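Local coordinates for protein ORF59 (Human herpesvirus 8, PDB 3HSL) that serves as the processivity subunit of the viral DNA polymerase in lytic replication, probably as a sliding clamp that keeps the enzyme on its template, at residues Q129-T134 and S148-K153. Sequence-based numbering, arbitrary orientation.
Sequences QFVRTT and SVVDQK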
# COMPACT_ATOMS: atom_id res chain seq x y z
N GLN A 129 -21.25 1.57 17.86
CA GLN A 129 -20.48 0.52 17.20
C GLN A 129 -19.95 0.78 15.77
O GLN A 129 -19.03 0.10 15.34
CB GLN A 129 -21.20 -0.85 17.30
CG GLN A 129 -22.47 -0.98 16.48
CD GLN A 129 -23.17 -2.34 16.66
OE1 GLN A 129 -23.81 -2.85 15.73
NE2 GLN A 129 -23.05 -2.93 17.85
N PHE A 130 -20.52 1.75 15.04
CA PHE A 130 -20.07 2.05 13.66
C PHE A 130 -19.34 3.38 13.38
O PHE A 130 -19.65 4.41 13.99
CB PHE A 130 -21.23 1.96 12.67
CG PHE A 130 -21.80 0.59 12.52
CD1 PHE A 130 -21.19 -0.33 11.68
CD2 PHE A 130 -22.94 0.22 13.21
CE1 PHE A 130 -21.72 -1.62 11.53
CE2 PHE A 130 -23.48 -1.06 13.08
CZ PHE A 130 -22.87 -1.98 12.23
N VAL A 131 -18.37 3.32 12.46
CA VAL A 131 -17.61 4.51 12.05
C VAL A 131 -17.67 4.72 10.55
O VAL A 131 -17.45 3.78 9.79
CB VAL A 131 -16.09 4.35 12.24
CG1 VAL A 131 -15.44 5.70 12.25
CG2 VAL A 131 -15.77 3.70 13.52
N ARG A 132 -17.98 5.94 10.11
CA ARG A 132 -17.94 6.28 8.69
C ARG A 132 -16.95 7.40 8.47
O ARG A 132 -17.00 8.43 9.16
CB ARG A 132 -19.21 6.81 8.07
CG ARG A 132 -20.22 5.87 7.48
CD ARG A 132 -21.01 6.78 6.51
NE ARG A 132 -21.38 8.03 7.19
CZ ARG A 132 -21.94 9.09 6.61
NH1 ARG A 132 -22.21 9.08 5.31
NH2 ARG A 132 -22.23 10.18 7.33
N THR A 133 -16.07 7.21 7.51
CA THR A 133 -15.11 8.23 7.17
C THR A 133 -15.39 8.50 5.72
O THR A 133 -15.47 7.59 4.89
CB THR A 133 -13.66 7.77 7.40
OG1 THR A 133 -13.47 7.47 8.79
CG2 THR A 133 -12.67 8.85 6.98
N THR A 134 -15.54 9.78 5.42
CA THR A 134 -15.80 10.21 4.09
C THR A 134 -14.62 11.03 3.68
O THR A 134 -14.28 11.99 4.38
CB THR A 134 -17.06 11.06 4.04
OG1 THR A 134 -18.18 10.22 4.33
CG2 THR A 134 -17.25 11.67 2.64
N SER A 148 -17.03 0.99 9.20
CA SER A 148 -16.39 -0.05 9.98
C SER A 148 -16.92 -0.11 11.41
O SER A 148 -17.84 0.63 11.75
CB SER A 148 -14.88 0.11 9.95
OG SER A 148 -14.28 -1.06 10.47
N VAL A 149 -16.35 -0.98 12.23
CA VAL A 149 -16.76 -1.13 13.63
C VAL A 149 -15.84 -0.42 14.63
O VAL A 149 -14.62 -0.45 14.49
CB VAL A 149 -16.87 -2.63 14.02
CG1 VAL A 149 -17.36 -2.81 15.45
CG2 VAL A 149 -17.82 -3.36 13.09
N VAL A 150 -16.44 0.21 15.64
CA VAL A 150 -15.69 0.85 16.72
C VAL A 150 -15.50 -0.31 17.71
O VAL A 150 -16.42 -0.64 18.46
CB VAL A 150 -16.48 2.00 17.38
CG1 VAL A 150 -15.72 2.55 18.59
CG2 VAL A 150 -16.77 3.10 16.37
N ASP A 151 -14.33 -0.94 17.73
CA ASP A 151 -14.10 -2.11 18.57
C ASP A 151 -12.86 -2.11 19.48
O ASP A 151 -12.53 -3.15 20.04
CB ASP A 151 -13.98 -3.34 17.66
CG ASP A 151 -12.73 -3.28 16.75
OD1 ASP A 151 -12.23 -2.17 16.43
OD2 ASP A 151 -12.24 -4.36 16.36
N GLN A 152 -12.18 -0.97 19.60
CA GLN A 152 -10.99 -0.88 20.45
C GLN A 152 -11.27 -0.07 21.71
O GLN A 152 -10.44 0.75 22.11
CB GLN A 152 -9.81 -0.25 19.67
CG GLN A 152 -9.45 -0.96 18.36
CD GLN A 152 -9.08 -2.42 18.56
OE1 GLN A 152 -9.73 -3.30 18.00
NE2 GLN A 152 -8.04 -2.69 19.35
N LYS A 153 -12.42 -0.31 22.34
CA LYS A 153 -12.80 0.42 23.56
C LYS A 153 -11.82 0.24 24.71
O LYS A 153 -11.80 1.07 25.61
CB LYS A 153 -14.22 0.09 24.03
CG LYS A 153 -14.45 -1.37 24.39
CD LYS A 153 -15.84 -1.60 24.96
CE LYS A 153 -16.07 -3.06 25.17
NZ LYS A 153 -17.37 -3.38 25.80
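Val131 and Ser148 face each other as an antiparallel hydrogen-bonded pair at the open end of a beta hairpin, the end away from its turn. Val131 N donates a hydrogen bond to Ser148 O at 2.8 Å, and Ser148 N donates one in return to Val131 O. One step on, Phe130 and Val149 form the non-hydrogen-bonded pair, their CA atoms 4.6 Å apart. Beyond it, Val150 N donates to Gln129 O, so backbone pairing outlasts the regular strands. The same carbonyl oxygen takes a CA-H...O contact from Val149 CA at 3.1 Å.

The Phe130 side chain runs past Ser148 O. Its CA makes a CA-H...O contact with that oxygen, CB stands 3.8 Å from Ser148 O, CG slightly farther, and CD1 comes back to 3.5 Å from Ser148 O. With CG anti to its own carbonyl carbon (chi1 -65°), the ring lies oblique to this oxygen, and beyond CD1 its atoms move away from Ser148 O towards CZ at the tip. On the same face, Val149 CG1 rests 3.4 Å from Gln129 O. Val131, on the face it shares with Ser148, lies near Val150, though the modelled approach of their methyl groups is too short to be trusted.

Strand 130-137 lies between strand 108-116 and strand 143-149, the latter outermost within the chain. Val131 also packs on Ile113 and Phe115 of strand 108-116 and on Phe88 of strand 83-89, while Ser148 OG is hydrogen-bonded to Ser92 OG. Phe130 and Val149 pack on Leu141 of the second subunit, placing their face of the hairpin at the subunit interface, and past the strand end Asp151 forms a salt bridge with Arg89, tying the departing chain to strand 83-89.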